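PDB 6GSZ: alpha-L-rhamnosidase from Aspergillus terreus, which probably catalyses the hydrolysis of terminal non-reducing alpha-L-rhamnose residues in alpha-L-rhamnosides. Local coordinates for residues Glu654-Leu659 and Val692-Ala697; Pro662-Leu667 and Gly703-Lys708. All coordinates share one frame; numbering follows the deposited sequence.

Contacts 1 and 2 hold the two ends of helix 656-664 in the six-hairpin glycosidase region, the start against loop 692-697 and the end against helix 699-708. Following the chain from the N terminus, past helix 623-644, the first segment reached is 654-659 of contact 1, which leads into helix 656-664; the end of that helix runs into residues 662-667 of contact 2. Helix 671-687 follows, and then residues 692-697 return to the helix start, closing a loop of 32 intervening residues. Helix 699-708 next brings residues 703-708 to the far end, closing a second loop of 35. The segments alternate, so the loops cross.

Contact 1 of 2, residues Glu654-Leu659 and Val692-Ala697; sequences ETQTGL and VGTGFA
Gln656 and Thr657, in the first turn of a helix, meet Gly693 and Thr694 of an irregular loop. Just ahead of them, Thr655 is the N-cap: its OG1 accepts from Gly658 N at 2.9 Å. Gln656 comes next, and its buried amide lies against the backbone of Gly693. The bond from Gly693 N to Gln656 OE1 is short, 2.8 Å, but bent to 134° at the hydrogen, and the donor stands 53° out of the carbonyl plane, more over the face of the amide than in line with a lone pair. Gln656 NE2 donates to Lys691 O, so both ends of the amide are engaged and its flip is settled. Lower down the same side chain, Gln656 CB packs on Thr694 CG2 at 3.7 Å. Thr657 then adds two links. Its backbone N gives its hydrogen to water 1, 2.9 Å away, and this water donates to Gly693 O, also at 2.9 Å. Its OG1, set beside its own backbone N by a chi1 of -65°, lies 3.3 Å from the methyl Thr694 CG2 while its polar partner is Asp580. That carboxylate also accepts from Gly695 N and Ala697 N, serving both segments at once. Thr694 turns its own hydroxyl to Thr699. The result is an N-capped helix start meeting the loop between helices 671-687 and 699-708, which carries Phe696 into the glucose-occupied pocket of the six-hairpin glycosidase domain.

Contact 2 of 2, residues Pro662-Leu667 and Gly703-Lys708; sequences PLYFDL and GHTLSK. With CA (calcium ion), chain Q; MAN (alpha-D-mannopyranose), chain C.
Lys708 reaches from one helix to the C-terminal end of another, where Asp666 takes the positive phi of a Schellman motif. Lys708 NZ forms a salt bridge with the Asp666 carboxylate, 2.8 Å from OD1 and 3.0 Å from OD2, though as hydrogen bonds all four of its contacts, to OD1, OD2, Leu663 O and Tyr664 O, are weak. Placing a cation beside these carbonyls probably also suits the helix dipole. The torsion that puts CG opposite the backbone N (chi1 174°) and the extended chain beyond it carry NZ across to them. Water 2 donates to Tyr664 O and sits over the centre of the tyrosine ring.

Behind this polar cluster the helices pack closely. Thr705 sets its two branches against different residues: OG1, which is hydrogen-bonded to Leu701 O, lies 3.4 Å from Tyr664 CB, while CG2 meets Leu663 CB at 3.6 Å. His704 CB lies near Tyr664 CE1, and the phenol OH continues to Arg479.

Further out, the turn is closed by Leu667 N to Pro662 O and, more weakly, by Asp666 N to Leu663 O. It presents the Asp666 carbonyl to a calcium ion that also binds mannose O2, mannose O3 and four waters; Asp666 O is 2.3 Å from the metal.

Contact 1 of 2, residues Glu654-Leu659 and Val692-Ala697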
ATOM      1  N   GLU A 654     -12.229 -29.098 -14.894  1.00 18.89           N
ATOM      2  CA  GLU A 654     -13.015 -29.148 -13.662  1.00 18.42           C
ATOM      3  C   GLU A 654     -12.076 -29.090 -12.447  1.00 18.86           C
ATOM      4  O   GLU A 654     -11.803 -30.065 -11.780  1.00 20.84           O
ATOM      5  CB  GLU A 654     -13.887 -30.403 -13.659  1.00 19.35           C
ATOM      6  CG  GLU A 654     -15.067 -30.350 -14.621  1.00 18.94           C
ATOM      7  CD  GLU A 654     -16.349 -29.760 -14.032  1.00 19.87           C
ATOM      8  OE1 GLU A 654     -16.705 -30.176 -12.931  1.00 20.60           O
ATOM      9  OE2 GLU A 654     -16.942 -28.824 -14.678  1.00 18.48           O
ATOM     10  N   THR A 655     -11.570 -27.881 -12.219  1.00 16.24           N
ATOM     11  CA  THR A 655     -10.623 -27.532 -11.184  1.00 15.84           C
ATOM     12  C   THR A 655     -11.227 -26.424 -10.327  1.00 15.56           C
ATOM     13  O   THR A 655     -12.255 -25.831 -10.679  1.00 14.99           O
ATOM     14  CB  THR A 655      -9.324 -27.022 -11.803  1.00 14.74           C
ATOM     15  OG1 THR A 655      -9.610 -25.848 -12.587  1.00 15.69           O
ATOM     16  CG2 THR A 655      -8.659 -28.076 -12.666  1.00 15.74           C
ATOM     17  N   GLN A 656     -10.627 -26.175  -9.172  1.00 15.15           N
ATOM     18  CA  GLN A 656     -11.126 -25.139  -8.307  1.00 14.98           C
ATOM     19  C   GLN A 656     -11.208 -23.815  -9.072  1.00 14.95           C
ATOM     20  O   GLN A 656     -12.224 -23.125  -8.995  1.00 14.93           O
ATOM     21  CB  GLN A 656     -10.315 -25.051  -7.026  1.00 16.06           C
ATOM     22  CG  GLN A 656     -10.517 -26.251  -6.121  1.00 16.97           C
ATOM     23  CD  GLN A 656      -9.811 -26.109  -4.796  1.00 16.62           C
ATOM     24  OE1 GLN A 656      -9.580 -24.997  -4.304  1.00 16.96           O
ATOM     25  NE2 GLN A 656      -9.444 -27.258  -4.228  1.00 17.83           N
ATOM     26  N   THR A 657     -10.119 -23.417  -9.751  1.00 14.11           N
ATOM     27  CA  THR A 657     -10.158 -22.151 -10.497  1.00 12.95           C
ATOM     28  C   THR A 657     -11.090 -22.232 -11.721  1.00 14.01           C
ATOM     29  O   THR A 657     -11.817 -21.265 -12.023  1.00 14.24           O
ATOM     30  CB  THR A 657      -8.748 -21.726 -10.906  1.00 14.17           C
ATOM     31  OG1 THR A 657      -8.041 -21.468  -9.697  1.00 14.88           O
ATOM     32  CG2 THR A 657      -8.725 -20.514 -11.801  1.00 13.86           C
ATOM     33  N   GLY A 658     -11.043 -23.353 -12.440  1.00 13.84           N
ATOM     34  CA  GLY A 658     -11.839 -23.514 -13.643  1.00 14.15           C
ATOM     35  C   GLY A 658     -13.351 -23.430 -13.417  1.00 14.15           C
ATOM     36  O   GLY A 658     -14.065 -22.934 -14.308  1.00 14.98           O
ATOM     37  N   LEU A 659     -13.794 -23.847 -12.226  1.00 14.31           N
ATOM     38  CA  LEU A 659     -15.182 -23.692 -11.830  1.00 14.31           C
ATOM     39  C   LEU A 659     -15.414 -22.329 -11.164  1.00 14.12           C
ATOM     40  O   LEU A 659     -16.436 -21.701 -11.367  1.00 13.98           O
ATOM     41  CB  LEU A 659     -15.563 -24.831 -10.893  1.00 14.67           C
ATOM     42  CG  LEU A 659     -15.798 -26.159 -11.604  1.00 15.81           C
ATOM     43  CD1 LEU A 659     -15.563 -27.299 -10.649  1.00 17.62           C
ATOM     44  CD2 LEU A 659     -17.183 -26.212 -12.215  1.00 19.45           C
ATOM     45  N   VAL A 692      -6.610 -26.189  -0.467  1.00 16.07           N
ATOM     46  CA  VAL A 692      -6.762 -25.152  -1.495  0.50 16.55           C
ATOM     47  C   VAL A 692      -6.147 -25.655  -2.790  1.00 15.82           C
ATOM     48  O   VAL A 692      -5.073 -26.291  -2.780  1.00 16.16           O
ATOM     49  CB  VAL A 692      -6.096 -23.825  -1.093  0.50 19.85           C
ATOM     50  CG1 VAL A 692      -6.527 -23.361   0.274  0.50 23.27           C
ATOM     51  CG2 VAL A 692      -4.584 -23.905  -1.175  0.50 20.41           C
ATOM     52  N   GLY A 693      -6.788 -25.335  -3.909  1.00 15.50           N
ATOM     53  CA  GLY A 693      -6.379 -25.786  -5.205  1.00 14.14           C
ATOM     54  C   GLY A 693      -6.198 -24.674  -6.230  1.00 14.89           C
ATOM     55  O   GLY A 693      -5.948 -24.951  -7.377  1.00 15.38           O
ATOM     56  N   THR A 694      -6.272 -23.429  -5.759  1.00 14.76           N
ATOM     57  CA  THR A 694      -6.213 -22.223  -6.603  1.00 14.65           C
ATOM     58  C   THR A 694      -4.823 -21.571  -6.548  1.00 14.55           C
ATOM     59  O   THR A 694      -4.208 -21.551  -5.508  1.00 15.26           O
ATOM     60  CB  THR A 694      -7.301 -21.253  -6.139  1.00 13.86           C
ATOM     61  OG1 THR A 694      -7.169 -21.036  -4.726  1.00 14.52           O
ATOM     62  CG2 THR A 694      -8.710 -21.723  -6.447  1.00 15.45           C
ATOM     63  N   GLY A 695      -4.444 -20.940  -7.673  1.00 14.00           N
ATOM     64  CA  GLY A 695      -3.336 -19.987  -7.704  1.00 13.74           C
ATOM     65  C   GLY A 695      -3.830 -18.548  -7.618  1.00 14.11           C
ATOM     66  O   GLY A 695      -4.902 -18.270  -7.062  1.00 14.23           O
ATOM     67  N   PHE A 696      -3.093 -17.617  -8.239  1.00 13.23           N
ATOM     68  CA  PHE A 696      -3.382 -16.196  -8.079  1.00 14.06           C
ATOM     69  C   PHE A 696      -4.722 -15.843  -8.730  1.00 13.38           C
ATOM     70  O   PHE A 696      -5.317 -14.834  -8.363  1.00 14.04           O
ATOM     71  CB  PHE A 696      -2.233 -15.323  -8.622  1.00 13.04           C
ATOM     72  CG  PHE A 696      -1.018 -15.114  -7.748  1.00 14.61           C
ATOM     73  CD1 PHE A 696      -0.635 -16.049  -6.794  1.00 14.64           C
ATOM     74  CD2 PHE A 696      -0.249 -13.983  -7.902  1.00 15.52           C
ATOM     75  CE1 PHE A 696       0.494 -15.876  -6.013  1.00 16.72           C
ATOM     76  CE2 PHE A 696       0.900 -13.813  -7.139  1.00 17.14           C
ATOM     77  CZ  PHE A 696       1.261 -14.735  -6.186  1.00 16.80           C
ATOM     78  N   ALA A 697      -5.106 -16.602  -9.761  1.00 12.96           N
ATOM     79  CA  ALA A 697      -6.341 -16.251 -10.487  1.00 12.83           C
ATOM     80  C   ALA A 697      -7.593 -16.598  -9.670  1.00 13.31           C
ATOM     81  O   ALA A 697      -8.594 -15.923  -9.808  1.00 13.79           O
ATOM     82  CB  ALA A 697      -6.408 -16.944 -11.838  1.00 13.23           C
TER
HETATM   83  O   HOH W   1      -7.560 -24.822  -9.752  1.00 16.23           O

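Contact 2 of 2, residues Pro662-Leu667 and Gly703-Lys708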
ATOM      1  N   PRO A 662     -16.021 -18.969 -13.741  1.00 12.78           N
ATOM      2  CA  PRO A 662     -17.328 -18.782 -14.362  1.00 12.71           C
ATOM      3  C   PRO A 662     -18.493 -18.688 -13.355  1.00 13.80           C
ATOM      4  O   PRO A 662     -19.468 -18.044 -13.659  1.00 14.21           O
ATOM      5  CB  PRO A 662     -17.432 -19.986 -15.304  1.00 12.95           C
ATOM      6  CG  PRO A 662     -16.562 -21.030 -14.643  1.00 13.60           C
ATOM      7  CD  PRO A 662     -15.381 -20.246 -14.127  1.00 12.95           C
ATOM      8  N   LEU A 663     -18.352 -19.267 -12.161  1.00 13.55           N
ATOM      9  CA  LEU A 663     -19.353 -19.092 -11.132  1.00 14.16           C
ATOM     10  C   LEU A 663     -19.370 -17.648 -10.631  1.00 14.50           C
ATOM     11  O   LEU A 663     -20.425 -17.017 -10.551  1.00 16.18           O
ATOM     12  CB  LEU A 663     -19.110 -20.070  -9.984  1.00 14.06           C
ATOM     13  CG  LEU A 663     -19.475 -21.526 -10.299  1.00 13.41           C
ATOM     14  CD1 LEU A 663     -18.957 -22.449  -9.202  1.00 15.65           C
ATOM     15  CD2 LEU A 663     -20.975 -21.679 -10.473  1.00 14.39           C
ATOM     16  N   TYR A 664     -18.209 -17.086 -10.297  1.00 13.57           N
ATOM     17  CA  TYR A 664     -18.198 -15.736  -9.731  1.00 12.36           C
ATOM     18  C   TYR A 664     -18.562 -14.695 -10.799  1.00 11.81           C
ATOM     19  O   TYR A 664     -19.198 -13.659 -10.494  1.00 13.88           O
ATOM     20  CB  TYR A 664     -16.823 -15.410  -9.143  1.00 13.50           C
ATOM     21  CG  TYR A 664     -16.861 -14.235  -8.219  1.00 15.76           C
ATOM     22  CD1 TYR A 664     -17.473 -14.335  -6.991  1.00 17.45           C
ATOM     23  CD2 TYR A 664     -16.362 -13.005  -8.609  1.00 18.00           C
ATOM     24  CE1 TYR A 664     -17.576 -13.239  -6.155  1.00 18.11           C
ATOM     25  CE2 TYR A 664     -16.453 -11.896  -7.787  1.00 18.94           C
ATOM     26  CZ  TYR A 664     -17.047 -12.028  -6.541  1.00 17.33           C
ATOM     27  OH  TYR A 664     -17.193 -10.975  -5.702  1.00 21.44           O
ATOM     28  N   PHE A 665     -18.125 -14.943 -12.048  1.00 12.48           N
ATOM     29  CA  PHE A 665     -18.328 -14.010 -13.146  1.00 13.43           C
ATOM     30  C   PHE A 665     -19.664 -14.231 -13.884  1.00 13.55           C
ATOM     31  O   PHE A 665     -19.964 -13.507 -14.837  1.00 14.25           O
ATOM     32  CB  PHE A 665     -17.142 -14.055 -14.117  1.00 13.56           C
ATOM     33  CG  PHE A 665     -15.784 -13.674 -13.546  1.00 13.64           C
ATOM     34  CD1 PHE A 665     -15.632 -12.864 -12.432  1.00 13.09           C
ATOM     35  CD2 PHE A 665     -14.651 -14.167 -14.153  1.00 13.79           C
ATOM     36  CE1 PHE A 665     -14.370 -12.532 -11.953  1.00 13.90           C
ATOM     37  CE2 PHE A 665     -13.393 -13.863 -13.671  1.00 14.19           C
ATOM     38  CZ  PHE A 665     -13.263 -13.052 -12.571  1.00 15.00           C
ATOM     39  N   ASP A 666     -20.446 -15.222 -13.438  1.00 13.70           N
ATOM     40  CA  ASP A 666     -21.830 -15.484 -13.930  1.00 15.16           C
ATOM     41  C   ASP A 666     -21.814 -15.788 -15.439  1.00 14.73           C
ATOM     42  O   ASP A 666     -22.535 -15.182 -16.240  1.00 16.42           O
ATOM     43  CB  ASP A 666     -22.777 -14.330 -13.577  1.00 16.22           C
ATOM     44  CG  ASP A 666     -23.003 -14.123 -12.098  1.00 20.37           C
ATOM     45  OD1 ASP A 666     -23.311 -15.117 -11.402  1.00 28.12           O
ATOM     46  OD2 ASP A 666     -22.925 -12.962 -11.654  1.00 37.08           O
ATOM     47  N   LEU A 667     -21.003 -16.779 -15.833  1.00 13.17           N
ATOM     48  CA  LEU A 667     -20.772 -17.083 -17.246  1.00 13.33           C
ATOM     49  C   LEU A 667     -21.495 -18.358 -17.726  1.00 15.89           C
ATOM     50  O   LEU A 667     -21.380 -18.689 -18.889  1.00 14.76           O
ATOM     51  CB  LEU A 667     -19.259 -17.232 -17.500  1.00 14.31           C
ATOM     52  CG  LEU A 667     -18.439 -15.986 -17.160  1.00 15.06           C
ATOM     53  CD1 LEU A 667     -16.967 -16.181 -17.483  1.00 15.75           C
ATOM     54  CD2 LEU A 667     -18.975 -14.768 -17.893  1.00 13.85           C
ATOM     55  N   GLY A 703     -13.490 -18.059  -1.706  1.00 12.31           N
ATOM     56  CA  GLY A 703     -14.431 -18.008  -0.606  1.00 13.36           C
ATOM     57  C   GLY A 703     -15.692 -17.265  -0.989  1.00 12.97           C
ATOM     58  O   GLY A 703     -16.804 -17.680  -0.627  1.00 13.57           O
ATOM     59  N   HIS A 704     -15.553 -16.155  -1.705  1.00 12.76           N
ATOM     60  CA  HIS A 704     -16.695 -15.356  -2.108  1.00 13.62           C
ATOM     61  C   HIS A 704     -17.574 -16.131  -3.077  1.00 13.29           C
ATOM     62  O   HIS A 704     -18.810 -15.975  -3.054  1.00 14.54           O
ATOM     63  CB  HIS A 704     -16.277 -14.024  -2.713  1.00 14.05           C
ATOM     64  CG  HIS A 704     -15.569 -13.183  -1.722  1.00 13.03           C
ATOM     65  ND1 HIS A 704     -16.184 -12.732  -0.577  1.00 15.87           N
ATOM     66  CD2 HIS A 704     -14.285 -12.762  -1.664  1.00 15.13           C
ATOM     67  CE1 HIS A 704     -15.311 -12.030   0.137  1.00 13.50           C
ATOM     68  NE2 HIS A 704     -14.134 -12.053  -0.504  1.00 14.18           N
ATOM     69  N   THR A 705     -16.972 -16.975  -3.907  1.00 12.82           N
ATOM     70  CA  THR A 705     -17.702 -17.758  -4.869  1.00 12.92           C
ATOM     71  C   THR A 705     -18.543 -18.791  -4.116  1.00 13.21           C
ATOM     72  O   THR A 705     -19.748 -18.999  -4.401  1.00 14.31           O
ATOM     73  CB  THR A 705     -16.777 -18.452  -5.873  1.00 14.78           C
ATOM     74  OG1 THR A 705     -16.033 -17.470  -6.607  1.00 15.55           O
ATOM     75  CG2 THR A 705     -17.543 -19.332  -6.836  1.00 14.54           C
ATOM     76  N   LEU A 706     -17.927 -19.488  -3.150  1.00 13.63           N
ATOM     77  CA  LEU A 706     -18.633 -20.518  -2.416  1.00 14.54           C
ATOM     78  C   LEU A 706     -19.773 -19.884  -1.623  1.00 14.58           C
ATOM     79  O   LEU A 706     -20.909 -20.406  -1.615  1.00 14.84           O
ATOM     80  CB  LEU A 706     -17.658 -21.298  -1.520  1.00 15.27           C
ATOM     81  CG  LEU A 706     -16.733 -22.240  -2.280  1.00 16.28           C
ATOM     82  CD1 LEU A 706     -15.550 -22.617  -1.410  1.00 19.10           C
ATOM     83  CD2 LEU A 706     -17.483 -23.480  -2.733  1.00 18.15           C
ATOM     84  N   SER A 707     -19.539 -18.757  -0.971  1.00 14.25           N
ATOM     85  CA  SER A 707     -20.592 -18.082  -0.202  1.00 14.46           C
ATOM     86  C   SER A 707     -21.719 -17.588  -1.120  1.00 14.37           C
ATOM     87  O   SER A 707     -22.889 -17.651  -0.744  1.00 15.64           O
ATOM     88  CB  SER A 707     -20.017 -16.945   0.614  1.00 14.41           C
ATOM     89  OG  SER A 707     -19.140 -17.455   1.609  1.00 15.43           O
ATOM     90  N   LYS A 708     -21.414 -17.131  -2.332  1.00 15.48           N
ATOM     91  CA  LYS A 708     -22.404 -16.653  -3.303  1.00 15.94           C
ATOM     92  C   LYS A 708     -23.439 -17.757  -3.569  1.00 17.19           C
ATOM     93  O   LYS A 708     -24.629 -17.448  -3.774  1.00 18.86           O
ATOM     94  CB  LYS A 708     -21.695 -16.260  -4.605  1.00 17.23           C
ATOM     95  CG  LYS A 708     -22.589 -15.878  -5.778  1.00 18.77           C
ATOM     96  CD  LYS A 708     -21.776 -15.407  -6.964  1.00 22.21           C
ATOM     97  CE  LYS A 708     -22.620 -15.016  -8.161  1.00 24.99           C
ATOM     98  NZ  LYS A 708     -21.819 -14.249  -9.139  1.00 30.12           N
TER
HETATM   99 CA    CA Q 935     -23.816 -13.551 -17.297  0.50 32.59          CA
HETATM  100  C1  MAN C   5     -27.583 -13.343 -14.707  0.70 36.65           C
HETATM  101  C2  MAN C   5     -26.653 -13.071 -15.910  0.70 36.99           C
HETATM  102  C3  MAN C   5     -26.860 -14.267 -16.885  0.70 41.05           C
HETATM  103  C4  MAN C   5     -26.763 -15.642 -16.180  0.70 40.35           C
HETATM  104  C5  MAN C   5     -27.690 -15.700 -14.959  0.70 40.56           C
HETATM  105  C6  MAN C   5     -27.655 -17.044 -14.214  0.70 43.94           C
HETATM  106  O2  MAN C   5     -25.235 -12.760 -15.570  0.70 35.22           O
HETATM  107  O3  MAN C   5     -25.950 -14.148 -18.011  0.70 40.95           O
HETATM  108  O4  MAN C   5     -27.166 -16.742 -17.020  0.70 47.78           O
HETATM  109  O5  MAN C   5     -27.328 -14.625 -14.094  0.70 37.36           O
HETATM  110  O6  MAN C   5     -26.311 -17.482 -13.961  0.70 53.21           O
HETATM  111  O   HOH W   2     -20.436 -12.373  -8.120  1.00 43.47           O
HETATM  112  O   HOH W   3     -22.291 -12.294 -16.083  1.00 28.43           O
HETATM  113  O   HOH W   4     -24.663 -11.266 -17.640  1.00 45.06           O
HETATM  114  O   HOH W   5     -23.107 -12.988 -19.141  1.00 44.32           O
HETATM  115  O   HOH W   6     -24.063 -16.038 -18.446  1.00 27.26           O